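PDB 4YX7: surface presentation of antigens protein SpaO from Salmonella typhimurium, which takes part in a secretory pathway that presents, at the bacterial surface, determinants needed for Salmonella to enter mammalian cells. Local coordinates for residues Trp10-Val15 with Val44-Lys49; Gly17-Gln22 with Leu36-Arg41; Lys49-Phe54 with Glu64-Gln69. All coordinates share one frame; numbering follows the deposited sequence.

The chain is an internal piece of SpaO, probably a FliMN_C-type (SPOA) domain. It has no helix; more than half of it is strand, mostly in one antiparallel sheet. Contacts 1 and 2 both join strand 9-22 to strand 39-46, with their centres about 17 Å apart. Contact 2 lies within the span of sequence that contact 1 bridges. Contact 3 comes later and ties strand 49-57 to the segment after strand 60-63. Its centre is about 9 Å from that of contact 1, and Lys49 is common to both. Contacts 2 and 3 lie on opposite sides of the chain's centre, their centres about 20 Å apart. Strand 9-22 also pairs with another protein, extending the sheet across the interface.

Contact 1: Trp10-Val15 with Val44-Lys49; sequences WPLRFV and VYCYAK
Two antiparallel strands, 10-15 and 44-46, meet here, and the second runs into a type II' beta turn from Cys46 to Lys49. Arg13 and Tyr45 form a hydrogen-bonded pair. Arg13 N donates to Tyr45 O at 2.8 Å, and Tyr45 N returns a bond to Arg13 O at 2.9 Å. Phe14 and Val44 are the next, non-hydrogen-bonded pair.

The Arg13 side chain reaches over to the turn. Its chain bends at chi3 (-50°), which brings the guanidinium to the Tyr47 carbonyl. NH1 and NH2 both grip Tyr47 O, end-on and near the guanidinium plane. The NH2 bond is the shorter, at 2.9 Å from Arg13 NH2 to Tyr47 O. Tyr45 CB lies over one face of the same guanidinium. A water bridges Pro11 O and Tyr47 N, and has a weak bond to Arg13 NH1. The turn is thus held by side chain and solvent as well as by its own backbone bonds.

Tyr47 crosses Pro11 at about a right angle, with Pro11 CG 3.4 Å from Tyr47 CZ. Cys46 SG meets Pro11 CD at 3.7 Å and sits at the edge of the Trp10 ring. On the face with Leu12 and Cys46, Phe14 and Val44 lie side by side and point the same way; Phe14 CE2 is 3.8 Å from Val44 CG2.

That apolar face continues into the fold. Phe14 packs edge-to-face on Phe54 and touches Ile61 and Val63 of strand 60-63, while Leu12 and Cys46 rest on Leu51. Arg13 NE also makes a salt bridge to an acidic side chain of another protein chain. A strand of that chain pairs antiparallel with residues 10-15, opposite strand 39-46 in the sheet.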
ATOM      1  N   TRP A  10      -3.963 -11.658  28.333  1.00 29.97           N
ATOM      2  CA  TRP A  10      -4.802 -10.519  27.999  1.00 30.30           C
ATOM      3  C   TRP A  10      -4.952 -10.392  26.494  1.00 27.25           C
ATOM      4  O   TRP A  10      -3.962 -10.274  25.784  1.00 24.15           O
ATOM      5  CB  TRP A  10      -4.206  -9.228  28.573  1.00 31.72           C
ATOM      6  CG  TRP A  10      -3.750  -9.322  30.011  1.00 36.31           C
ATOM      7  CD1 TRP A  10      -2.693 -10.041  30.496  1.00 33.12           C
ATOM      8  CD2 TRP A  10      -4.317  -8.646  31.136  1.00 43.48           C
ATOM      9  NE1 TRP A  10      -2.584  -9.874  31.848  1.00 37.87           N
ATOM     10  CE2 TRP A  10      -3.567  -9.016  32.269  1.00 44.77           C
ATOM     11  CE3 TRP A  10      -5.394  -7.766  31.298  1.00 50.15           C
ATOM     12  CZ2 TRP A  10      -3.855  -8.541  33.547  1.00 53.35           C
ATOM     13  CZ3 TRP A  10      -5.681  -7.292  32.570  1.00 58.17           C
ATOM     14  CH2 TRP A  10      -4.913  -7.683  33.678  1.00 59.25           C
ATOM     15  N   PRO A  11      -6.198 -10.392  26.002  1.00 29.98           N
ATOM     16  CA  PRO A  11      -6.444 -10.335  24.562  1.00 26.26           C
ATOM     17  C   PRO A  11      -6.324  -8.924  24.012  1.00 23.69           C
ATOM     18  O   PRO A  11      -7.219  -8.119  24.254  1.00 28.83           O
ATOM     19  CB  PRO A  11      -7.886 -10.837  24.445  1.00 27.01           C
ATOM     20  CG  PRO A  11      -8.513 -10.396  25.700  1.00 27.05           C
ATOM     21  CD  PRO A  11      -7.453 -10.430  26.768  1.00 27.68           C
ATOM     22  N   LEU A  12      -5.260  -8.619  23.275  1.00 22.22           N
ATOM     23  CA  LEU A  12      -5.116  -7.264  22.754  1.00 22.71           C
ATOM     24  C   LEU A  12      -5.614  -7.148  21.316  1.00 23.86           C
ATOM     25  O   LEU A  12      -5.461  -8.063  20.516  1.00 25.07           O
ATOM     26  CB  LEU A  12      -3.666  -6.805  22.840  1.00 21.53           C
ATOM     27  CG  LEU A  12      -2.979  -6.912  24.199  1.00 18.59           C
ATOM     28  CD1 LEU A  12      -1.590  -6.353  24.103  1.00 23.68           C
ATOM     29  CD2 LEU A  12      -3.764  -6.194  25.268  1.00 20.52           C
ATOM     30  N   ARG A  13      -6.243  -6.019  21.011  1.00 23.88           N
ATOM     31  CA  ARG A  13      -6.668  -5.701  19.657  1.00 20.43           C
ATOM     32  C   ARG A  13      -5.947  -4.442  19.242  1.00 20.06           C
ATOM     33  O   ARG A  13      -5.965  -3.448  19.970  1.00 23.28           O
ATOM     34  CB  ARG A  13      -8.179  -5.493  19.573  1.00 18.96           C
ATOM     35  CG  ARG A  13      -8.997  -6.622  20.149  1.00 19.63           C
ATOM     36  CD  ARG A  13     -10.449  -6.437  19.799  1.00 20.56           C
ATOM     37  NE  ARG A  13     -10.897  -5.092  20.130  1.00 24.17           N
ATOM     38  CZ  ARG A  13     -11.225  -4.709  21.359  1.00 30.25           C
ATOM     39  NH1 ARG A  13     -11.147  -5.575  22.360  1.00 33.27           N
ATOM     40  NH2 ARG A  13     -11.628  -3.462  21.594  1.00 31.32           N
ATOM     41  N   PHE A  14      -5.290  -4.485  18.092  1.00 16.12           N
ATOM     42  CA  PHE A  14      -4.620  -3.305  17.583  1.00 16.54           C
ATOM     43  C   PHE A  14      -5.511  -2.646  16.546  1.00 15.84           C
ATOM     44  O   PHE A  14      -5.613  -3.083  15.411  1.00 15.07           O
ATOM     45  CB  PHE A  14      -3.238  -3.672  17.033  1.00 15.78           C
ATOM     46  CG  PHE A  14      -2.295  -4.187  18.100  1.00 18.70           C
ATOM     47  CD1 PHE A  14      -2.279  -5.540  18.444  1.00 20.61           C
ATOM     48  CD2 PHE A  14      -1.468  -3.322  18.789  1.00 17.50           C
ATOM     49  CE1 PHE A  14      -1.440  -6.018  19.436  1.00 18.08           C
ATOM     50  CE2 PHE A  14      -0.625  -3.797  19.770  1.00 18.08           C
ATOM     51  CZ  PHE A  14      -0.611  -5.149  20.092  1.00 16.48           C
ATOM     52  N   VAL A  15      -6.174  -1.587  16.981  1.00 19.26           N
ATOM     53  CA  VAL A  15      -7.209  -0.936  16.203  1.00 21.56           C
ATOM     54  C   VAL A  15      -6.652   0.210  15.360  1.00 18.90           C
ATOM     55  O   VAL A  15      -6.050   1.140  15.889  1.00 20.33           O
ATOM     56  CB  VAL A  15      -8.310  -0.404  17.136  1.00 16.30           C
ATOM     57  CG1 VAL A  15      -9.464   0.143  16.338  1.00 16.68           C
ATOM     58  CG2 VAL A  15      -8.767  -1.503  18.074  1.00 18.01           C
ATOM     59  N   VAL A  44      -4.191   0.528  21.159  1.00 21.83           N
ATOM     60  CA  VAL A  44      -4.196  -0.813  21.709  1.00 20.76           C
ATOM     61  C   VAL A  44      -5.384  -0.938  22.656  1.00 21.20           C
ATOM     62  O   VAL A  44      -5.573  -0.125  23.562  1.00 18.93           O
ATOM     63  CB  VAL A  44      -2.896  -1.143  22.455  1.00 20.52           C
ATOM     64  CG1 VAL A  44      -2.829  -2.622  22.722  1.00 17.20           C
ATOM     65  CG2 VAL A  44      -1.697  -0.697  21.654  1.00 19.96           C
ATOM     66  N   TYR A  45      -6.202  -1.952  22.414  1.00 21.60           N
ATOM     67  CA  TYR A  45      -7.353  -2.225  23.250  1.00 20.97           C
ATOM     68  C   TYR A  45      -7.223  -3.595  23.896  1.00 20.55           C
ATOM     69  O   TYR A  45      -6.704  -4.537  23.296  1.00 20.39           O
ATOM     70  CB  TYR A  45      -8.653  -2.157  22.433  1.00 21.04           C
ATOM     71  CG  TYR A  45      -9.273  -0.787  22.342  1.00 24.09           C
ATOM     72  CD1 TYR A  45      -8.730   0.183  21.523  1.00 25.80           C
ATOM     73  CD2 TYR A  45     -10.411  -0.467  23.072  1.00 30.84           C
ATOM     74  CE1 TYR A  45      -9.295   1.436  21.429  1.00 31.96           C
ATOM     75  CE2 TYR A  45     -10.985   0.793  22.989  1.00 37.44           C
ATOM     76  CZ  TYR A  45     -10.420   1.741  22.159  1.00 39.29           C
ATOM     77  OH  TYR A  45     -10.979   2.999  22.051  1.00 46.39           O
ATOM     78  N   CYS A  46      -7.673  -3.677  25.140  1.00 19.55           N
ATOM     79  CA  CYS A  46      -7.956  -4.939  25.788  1.00 20.09           C
ATOM     80  C   CYS A  46      -9.392  -4.853  26.253  1.00 22.49           C
ATOM     81  O   CYS A  46      -9.696  -4.120  27.184  1.00 27.32           O
ATOM     82  CB  CYS A  46      -7.012  -5.197  26.958  1.00 21.57           C
ATOM     83  SG  CYS A  46      -7.121  -6.866  27.610  1.00 28.37           S
ATOM     84  N   TYR A  47     -10.275  -5.582  25.589  1.00 24.21           N
ATOM     85  CA  TYR A  47     -11.709  -5.386  25.764  1.00 29.24           C
ATOM     86  C   TYR A  47     -12.058  -3.907  25.516  1.00 28.67           C
ATOM     87  O   TYR A  47     -11.631  -3.331  24.522  1.00 27.03           O
ATOM     88  CB  TYR A  47     -12.143  -5.869  27.158  1.00 33.21           C
ATOM     89  CG  TYR A  47     -11.777  -7.324  27.414  1.00 34.71           C
ATOM     90  CD1 TYR A  47     -12.464  -8.350  26.783  1.00 36.45           C
ATOM     91  CD2 TYR A  47     -10.743  -7.670  28.274  1.00 35.80           C
ATOM     92  CE1 TYR A  47     -12.142  -9.674  27.003  1.00 35.99           C
ATOM     93  CE2 TYR A  47     -10.416  -8.993  28.497  1.00 36.23           C
ATOM     94  CZ  TYR A  47     -11.125  -9.987  27.856  1.00 37.10           C
ATOM     95  OH  TYR A  47     -10.818 -11.310  28.060  1.00 42.29           O
ATOM     96  N   ALA A  48     -12.805  -3.284  26.417  1.00 33.44           N
ATOM     97  CA  ALA A  48     -13.237  -1.901  26.199  1.00 34.94           C
ATOM     98  C   ALA A  48     -12.227  -0.867  26.716  1.00 35.55           C
ATOM     99  O   ALA A  48     -12.476   0.340  26.642  1.00 38.72           O
ATOM    100  CB  ALA A  48     -14.602  -1.674  26.843  1.00 36.37           C
ATOM    101  N   LYS A  49     -11.092  -1.348  27.226  1.00 33.28           N
ATOM    102  CA  LYS A  49     -10.055  -0.488  27.793  1.00 30.43           C
ATOM    103  C   LYS A  49      -9.000  -0.078  26.776  1.00 28.39           C
ATOM    104  O   LYS A  49      -8.305  -0.923  26.225  1.00 26.08           O
ATOM    105  CB  LYS A  49      -9.362  -1.190  28.963  1.00 32.23           C
ATOM    106  CG  LYS A  49      -9.889  -0.837  30.347  1.00 38.33           C
ATOM    107  CD  LYS A  49     -11.407  -0.888  30.413  1.00 42.52           C
ATOM    108  CE  LYS A  49     -11.944  -0.050  31.557  1.00 48.91           C
ATOM    109  NZ  LYS A  49     -13.411   0.162  31.430  1.00 50.92           N
TER
HETATM  110  O   HOH W   1      -9.617  -7.564  23.581  1.00 21.33           O

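Contact 2: Gly17-Gln22 with Leu36-Arg41; sequences GSSDTQ and LIRTSR
Ser19 turns its hydroxyl onto the backbone of 36-38, and Ser18 lines up with Thr39 in an antiparallel hydrogen-bonded pair. Ser19 OG donates to Leu36 O at 2.6 Å, approaching 22° out of that carbonyl's plane. The same oxygen accepts from Arg38 N, with 3.0 Å between Ser19 OG and Arg38 N. Its chi1 of -79° sets OG beside its own backbone N, facing the bend where the chain approaches strand 39-46.

The Arg38 side chain runs past this hydroxyl, with Arg38 CG 3.7 Å from Ser19 OG. It bends at chi2 and chi3, and its guanidinium lies well off Ser19. Arg38 NH1 makes a weak hydrogen bond to the backbone of another protein chain.

Beside them the backbones pair directly. Ser18 N donates to Thr39 O at 2.9 Å, and Thr39 N donates to Ser18 O at 3.1 Å. Gly17 lets the strands come close: its CA is 3.2 Å from Thr39 O, and Ile37 CG2 lies 3.8 Å from Gly17 CA.

Residues 17-22 and Leu36 also pair with a strand of another protein. Arg41 has a long, weak ion pair with Glu43.

The link is therefore mostly polar. One serine hydroxyl, as donor and acceptor, takes up two backbone groups at a point where regular strand pairing gives way to a bend.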
ATOM      1  N   GLY A  17      -8.742   1.906  13.180  1.00 15.85           N
ATOM      2  CA  GLY A  17      -9.810   2.819  12.846  1.00 16.95           C
ATOM      3  C   GLY A  17     -11.159   2.284  13.226  1.00 18.18           C
ATOM      4  O   GLY A  17     -11.280   1.111  13.568  1.00 20.17           O
ATOM      5  N   SER A  18     -12.168   3.157  13.177  1.00 19.31           N
ATOM      6  CA  SER A  18     -13.526   2.764  13.505  1.00 20.02           C
ATOM      7  C   SER A  18     -14.553   3.543  12.707  1.00 22.20           C
ATOM      8  O   SER A  18     -14.262   4.590  12.135  1.00 24.74           O
ATOM      9  CB  SER A  18     -13.793   2.932  15.000  1.00 24.43           C
ATOM     10  OG  SER A  18     -13.805   4.299  15.360  1.00 31.09           O
ATOM     11  N   SER A  19     -15.760   2.997  12.665  1.00 22.70           N
ATOM     12  CA  SER A  19     -16.873   3.616  11.972  1.00 21.58           C
ATOM     13  C   SER A  19     -18.148   3.336  12.740  1.00 29.08           C
ATOM     14  O   SER A  19     -18.492   2.183  12.958  1.00 29.41           O
ATOM     15  CB  SER A  19     -16.994   3.081  10.549  1.00 20.58           C
ATOM     16  OG  SER A  19     -16.047   3.679   9.688  1.00 20.37           O
ATOM     17  N   ASP A  20     -18.854   4.379  13.158  1.00 33.58           N
ATOM     18  CA  ASP A  20     -20.167   4.172  13.752  1.00 36.28           C
ATOM     19  C   ASP A  20     -21.188   3.791  12.679  1.00 37.67           C
ATOM     20  O   ASP A  20     -21.453   4.552  11.742  1.00 38.94           O
ATOM     21  CB  ASP A  20     -20.622   5.412  14.511  1.00 45.39           C
ATOM     22  CG  ASP A  20     -20.373   5.306  16.003  1.00 55.35           C
ATOM     23  OD1 ASP A  20     -20.655   4.228  16.574  1.00 58.53           O
ATOM     24  OD2 ASP A  20     -19.910   6.300  16.611  1.00 59.63           O
ATOM     25  N   THR A  21     -21.756   2.598  12.834  1.00 39.69           N
ATOM     26  CA  THR A  21     -22.646   1.992  11.841  1.00 39.43           C
ATOM     27  C   THR A  21     -24.086   1.922  12.350  1.00 44.18           C
ATOM     28  O   THR A  21     -24.344   1.599  13.510  1.00 48.08           O
ATOM     29  CB  THR A  21     -22.207   0.583  11.476  1.00 37.05           C
ATOM     30  OG1 THR A  21     -20.883   0.651  10.962  1.00 38.79           O
ATOM     31  CG2 THR A  21     -23.144  -0.037  10.412  1.00 32.27           C
ATOM     32  N   GLN A  22     -25.032   2.195  11.472  1.00 44.05           N
ATOM     33  CA  GLN A  22     -26.383   2.277  11.912  1.00 46.23           C
ATOM     34  C   GLN A  22     -26.639   0.754  11.864  1.00 45.83           C
ATOM     35  O   GLN A  22     -26.253   0.101  10.879  1.00 47.81           O
ATOM     36  CB  GLN A  22     -27.189   3.191  10.965  1.00 50.40           C
ATOM     37  CG  GLN A  22     -28.682   3.461  11.194  1.00 57.61           C
ATOM     38  CD  GLN A  22     -29.356   3.566   9.821  1.00 63.59           C
ATOM     39  OE1 GLN A  22     -28.663   3.678   8.795  1.00 65.32           O
ATOM     40  NE2 GLN A  22     -30.690   3.654   9.804  1.00 69.49           N
ATOM     41  N   LEU A  36     -16.122   2.090   4.553  1.00 21.86           N
ATOM     42  CA  LEU A  36     -15.244   3.221   4.808  1.00 15.65           C
ATOM     43  C   LEU A  36     -14.823   3.278   6.283  1.00 21.14           C
ATOM     44  O   LEU A  36     -15.600   2.949   7.182  1.00 24.00           O
ATOM     45  CB  LEU A  36     -15.920   4.533   4.413  1.00 16.78           C
ATOM     46  CG  LEU A  36     -15.964   4.952   2.937  1.00 25.59           C
ATOM     47  CD1 LEU A  36     -16.632   3.919   2.066  1.00 24.85           C
ATOM     48  CD2 LEU A  36     -16.674   6.296   2.781  1.00 21.67           C
ATOM     49  N   ILE A  37     -13.574   3.669   6.513  1.00 18.25           N
ATOM     50  CA  ILE A  37     -13.072   3.961   7.844  1.00 16.76           C
ATOM     51  C   ILE A  37     -13.186   5.464   8.100  1.00 19.45           C
ATOM     52  O   ILE A  37     -12.424   6.256   7.549  1.00 21.86           O
ATOM     53  CB  ILE A  37     -11.623   3.511   7.997  1.00 15.33           C
ATOM     54  CG1 ILE A  37     -11.506   2.019   7.650  1.00 15.65           C
ATOM     55  CG2 ILE A  37     -11.127   3.818   9.384  1.00 16.05           C
ATOM     56  CD1 ILE A  37     -10.159   1.395   7.954  1.00 17.35           C
ATOM     57  N   ARG A  38     -14.145   5.854   8.932  1.00 21.07           N
ATOM     58  CA  ARG A  38     -14.470   7.267   9.099  1.00 22.27           C
ATOM     59  C   ARG A  38     -13.565   7.966  10.097  1.00 20.91           C
ATOM     60  O   ARG A  38     -13.351   9.166  10.009  1.00 27.34           O
ATOM     61  CB  ARG A  38     -15.927   7.432   9.530  1.00 22.50           C
ATOM     62  CG  ARG A  38     -16.937   7.017   8.475  1.00 25.41           C
ATOM     63  CD  ARG A  38     -16.608   7.649   7.120  1.00 28.81           C
ATOM     64  NE  ARG A  38     -16.903   9.077   7.048  1.00 31.59           N
ATOM     65  CZ  ARG A  38     -17.947   9.592   6.403  1.00 36.30           C
ATOM     66  NH1 ARG A  38     -18.795   8.797   5.768  1.00 38.81           N
ATOM     67  NH2 ARG A  38     -18.146  10.901   6.382  1.00 37.39           N
ATOM     68  N   THR A  39     -13.049   7.220  11.058  1.00 18.99           N
ATOM     69  CA  THR A  39     -12.168   7.786  12.072  1.00 25.55           C
ATOM     70  C   THR A  39     -10.931   6.925  12.149  1.00 24.31           C
ATOM     71  O   THR A  39     -11.023   5.749  12.483  1.00 22.06           O
ATOM     72  CB  THR A  39     -12.831   7.855  13.473  1.00 34.78           C
ATOM     73  OG1 THR A  39     -14.085   8.546  13.389  1.00 33.85           O
ATOM     74  CG2 THR A  39     -11.926   8.577  14.464  1.00 21.76           C
ATOM     75  N   SER A  40      -9.778   7.500  11.821  1.00 27.83           N
ATOM     76  CA  SER A  40      -8.516   6.772  11.885  1.00 32.30           C
ATOM     77  C   SER A  40      -7.955   6.781  13.297  1.00 34.13           C
ATOM     78  O   SER A  40      -7.755   7.839  13.889  1.00 38.74           O
ATOM     79  CB  SER A  40      -7.495   7.370  10.927  1.00 37.09           C
ATOM     80  OG  SER A  40      -6.992   8.585  11.445  1.00 42.68           O
ATOM     81  N   ARG A  41      -7.711   5.592  13.830  1.00 37.27           N
ATOM     82  CA  ARG A  41      -7.137   5.437  15.155  1.00 36.38           C
ATOM     83  C   ARG A  41      -5.874   4.590  15.037  1.00 35.38           C
ATOM     84  O   ARG A  41      -5.606   4.023  13.977  1.00 37.79           O
ATOM     85  CB  ARG A  41      -8.143   4.787  16.110  1.00 36.80           C
ATOM     86  CG  ARG A  41      -9.589   5.198  15.863  1.00 42.29           C
ATOM     87  CD  ARG A  41     -10.547   4.599  16.901  1.00 47.12           C
ATOM     88  NE  ARG A  41     -11.070   5.610  17.820  1.00 55.77           N
ATOM     89  CZ  ARG A  41     -12.358   5.897  17.978  1.00 63.94           C
ATOM     90  NH1 ARG A  41     -13.271   5.244  17.278  1.00 66.45           N
ATOM     91  NH2 ARG A  41     -12.734   6.837  18.839  1.00 69.82           N
TER

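Contact 3: Lys49-Phe54 with Glu64-Gln69; sequences KKLGHF and ETLDIQ
Backbone bonds at two points hold the segment 64-67 against residues 49-54 of strand 49-57, and the two run in opposite directions. Glu64 N donates to His53 O at 2.9 Å. Asp67 N donates to Leu51 O at 2.8 Å.

Between these bonds Thr65 projects toward Gly52. Gly52 has no side chain, and Thr65 packs directly on its CA. Thr65 CB lies 3.5 Å from Gly52 CA, and the Thr65 methyl CG2 is 3.4 Å from Leu51 O.

Leu51 and Leu66 make the apolar part of the contact. The Leu66 side chain starts out away from the strand, but chi1 (-78°) and chi2 (-169°) together carry CD2 back to the Leu51 side chain. Leu66 CD2 meets Leu51 CB at 3.6 Å and Leu51 CD1 at 3.7 Å.

At the other end, Glu64 runs out extended past His53, with Glu64 CG 3.3 Å from His53 O. Its carboxylate passes near His53 CB. Glu64 OE2 is held by a hydrogen bond from Asn55 ND2, which probably helps to orient the carboxylate.

Farther out, Leu51 and Gly52 hydrogen-bond through their backbones to Val44 in strand 39-46. Phe54 also packs on Ile16 of strand 9-22. Leu66 touches the backbone of another protein.

Main-chain bonds thus fasten this irregular segment, with one leucine pair as its apolar part. His53 ND1 and Glu64 OE1 are 4.6 Å apart, too far for contact; any effect of the carboxylate on the imidazole could only be slight.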
ATOM      1  N   LYS A  49     -11.092  -1.348  27.226  1.00 33.28           N
ATOM      2  CA  LYS A  49     -10.055  -0.488  27.793  1.00 30.43           C
ATOM      3  C   LYS A  49      -9.000  -0.078  26.776  1.00 28.39           C
ATOM      4  O   LYS A  49      -8.305  -0.923  26.225  1.00 26.08           O
ATOM      5  CB  LYS A  49      -9.362  -1.190  28.963  1.00 32.23           C
ATOM      6  CG  LYS A  49      -9.889  -0.837  30.347  1.00 38.33           C
ATOM      7  CD  LYS A  49     -11.407  -0.888  30.413  1.00 42.52           C
ATOM      8  CE  LYS A  49     -11.944  -0.050  31.557  1.00 48.91           C
ATOM      9  NZ  LYS A  49     -13.411   0.162  31.430  1.00 50.92           N
ATOM     10  N   LYS A  50      -8.861   1.217  26.527  1.00 26.01           N
ATOM     11  CA  LYS A  50      -7.789   1.670  25.659  1.00 26.04           C
ATOM     12  C   LYS A  50      -6.511   1.791  26.464  1.00 30.67           C
ATOM     13  O   LYS A  50      -6.449   2.556  27.417  1.00 38.30           O
ATOM     14  CB  LYS A  50      -8.123   3.004  24.996  1.00 32.25           C
ATOM     15  CG  LYS A  50      -6.990   3.535  24.138  1.00 31.00           C
ATOM     16  CD  LYS A  50      -7.407   4.745  23.324  1.00 36.45           C
ATOM     17  CE  LYS A  50      -7.718   5.954  24.192  1.00 41.30           C
ATOM     18  NZ  LYS A  50      -8.266   7.084  23.380  1.00 42.64           N
ATOM     19  N   LEU A  51      -5.488   1.039  26.075  1.00 27.80           N
ATOM     20  CA  LEU A  51      -4.246   0.981  26.832  1.00 28.09           C
ATOM     21  C   LEU A  51      -3.227   2.047  26.402  1.00 27.97           C
ATOM     22  O   LEU A  51      -2.472   2.558  27.228  1.00 29.37           O
ATOM     23  CB  LEU A  51      -3.632  -0.416  26.710  1.00 25.88           C
ATOM     24  CG  LEU A  51      -4.535  -1.606  27.042  1.00 24.56           C
ATOM     25  CD1 LEU A  51      -3.777  -2.901  26.871  1.00 24.46           C
ATOM     26  CD2 LEU A  51      -5.082  -1.501  28.456  1.00 25.93           C
ATOM     27  N   GLY A  52      -3.219   2.383  25.115  1.00 27.66           N
ATOM     28  CA  GLY A  52      -2.269   3.343  24.565  1.00 30.07           C
ATOM     29  C   GLY A  52      -2.254   3.386  23.041  1.00 27.59           C
ATOM     30  O   GLY A  52      -3.095   2.757  22.414  1.00 26.31           O
ATOM     31  N   HIS A  53      -1.315   4.134  22.453  1.00 29.03           N
ATOM     32  CA  HIS A  53      -1.168   4.211  20.993  1.00 29.04           C
ATOM     33  C   HIS A  53      -0.042   3.307  20.497  1.00 25.54           C
ATOM     34  O   HIS A  53       0.917   3.048  21.218  1.00 25.71           O
ATOM     35  CB  HIS A  53      -0.873   5.647  20.520  1.00 37.90           C
ATOM     36  CG  HIS A  53      -1.768   6.693  21.107  1.00 48.41           C
ATOM     37  ND1 HIS A  53      -1.287   7.746  21.865  1.00 54.37           N
ATOM     38  CD2 HIS A  53      -3.110   6.868  21.041  1.00 51.19           C
ATOM     39  CE1 HIS A  53      -2.291   8.509  22.245  1.00 58.17           C
ATOM     40  NE2 HIS A  53      -3.414   7.999  21.759  1.00 56.16           N
ATOM     41  N   PHE A  54      -0.147   2.840  19.258  1.00 22.97           N
ATOM     42  CA  PHE A  54       0.979   2.170  18.622  1.00 22.49           C
ATOM     43  C   PHE A  54       1.318   2.854  17.303  1.00 23.44           C
ATOM     44  O   PHE A  54       0.688   3.842  16.914  1.00 20.71           O
ATOM     45  CB  PHE A  54       0.692   0.679  18.402  1.00 18.09           C
ATOM     46  CG  PHE A  54      -0.448   0.398  17.461  1.00 21.56           C
ATOM     47  CD1 PHE A  54      -1.739   0.274  17.937  1.00 22.59           C
ATOM     48  CD2 PHE A  54      -0.224   0.234  16.106  1.00 21.00           C
ATOM     49  CE1 PHE A  54      -2.782   0.014  17.081  1.00 23.00           C
ATOM     50  CE2 PHE A  54      -1.273  -0.028  15.234  1.00 23.81           C
ATOM     51  CZ  PHE A  54      -2.554  -0.144  15.725  1.00 25.73           C
ATOM     52  N   GLU A  64       3.598   2.510  22.227  1.00 52.00           N
ATOM     53  CA  GLU A  64       4.133   3.610  23.023  1.00 55.63           C
ATOM     54  C   GLU A  64       3.775   3.513  24.504  1.00 57.76           C
ATOM     55  O   GLU A  64       4.648   3.412  25.358  1.00 61.06           O
ATOM     56  CB  GLU A  64       3.625   4.952  22.497  1.00 56.85           C
ATOM     57  CG  GLU A  64       3.566   5.082  20.997  1.00 60.61           C
ATOM     58  CD  GLU A  64       3.180   6.477  20.558  1.00 66.93           C
ATOM     59  OE1 GLU A  64       3.277   7.403  21.389  1.00 70.97           O
ATOM     60  OE2 GLU A  64       2.761   6.642  19.392  1.00 67.09           O
ATOM     61  N   THR A  65       2.481   3.559  24.804  1.00 58.55           N
ATOM     62  CA  THR A  65       2.030   3.730  26.182  1.00 62.99           C
ATOM     63  C   THR A  65       1.946   2.414  26.957  1.00 63.93           C
ATOM     64  O   THR A  65       2.861   2.065  27.707  1.00 67.77           O
ATOM     65  CB  THR A  65       0.645   4.418  26.230  1.00 64.76           C
ATOM     66  OG1 THR A  65       0.711   5.675  25.551  1.00 68.41           O
ATOM     67  CG2 THR A  65       0.201   4.652  27.677  1.00 67.20           C
ATOM     68  N   LEU A  66       0.852   1.685  26.739  1.00 59.46           N
ATOM     69  CA  LEU A  66       0.414   0.603  27.621  1.00 52.10           C
ATOM     70  C   LEU A  66       0.311   1.092  29.057  1.00 47.27           C
ATOM     71  O   LEU A  66       1.193   0.848  29.880  1.00 46.47           O
ATOM     72  CB  LEU A  66       1.338  -0.615  27.527  1.00 52.42           C
ATOM     73  CG  LEU A  66       1.089  -1.476  26.288  1.00 51.46           C
ATOM     74  CD1 LEU A  66       1.832  -2.779  26.372  1.00 54.16           C
ATOM     75  CD2 LEU A  66      -0.387  -1.744  26.108  1.00 48.34           C
ATOM     76  N   ASP A  67      -0.773   1.814  29.327  1.00 46.33           N
ATOM     77  CA  ASP A  67      -1.205   2.134  30.685  1.00 50.59           C
ATOM     78  C   ASP A  67      -2.190   1.060  31.159  1.00 47.57           C
ATOM     79  O   ASP A  67      -3.302   0.955  30.632  1.00 43.93           O
ATOM     80  CB  ASP A  67      -1.845   3.524  30.722  1.00 55.46           C
ATOM     81  CG  ASP A  67      -2.441   3.855  32.068  1.00 61.93           C
ATOM     82  OD1 ASP A  67      -1.821   3.508  33.096  1.00 64.39           O
ATOM     83  OD2 ASP A  67      -3.532   4.464  32.098  1.00 65.26           O
ATOM     84  N   ILE A  68      -1.785   0.259  32.143  1.00 46.60           N
ATOM     85  CA  ILE A  68      -2.540  -0.947  32.506  1.00 47.90           C
ATOM     86  C   ILE A  68      -3.277  -0.923  33.871  1.00 54.40           C
ATOM     87  O   ILE A  68      -3.862  -1.933  34.284  1.00 54.61           O
ATOM     88  CB  ILE A  68      -1.608  -2.176  32.489  1.00 46.20           C
ATOM     89  N   GLN A  69      -3.263   0.214  34.564  1.00 54.27           N
ATOM     90  CA  GLN A  69      -3.964   0.327  35.839  1.00 54.79           C
ATOM     91  C   GLN A  69      -4.236   1.782  36.196  1.00 56.61           C
ATOM     92  O   GLN A  69      -3.375   2.645  36.026  1.00 56.81           O
ATOM     93  CB  GLN A  69      -3.158  -0.342  36.954  1.00 57.67           C
TER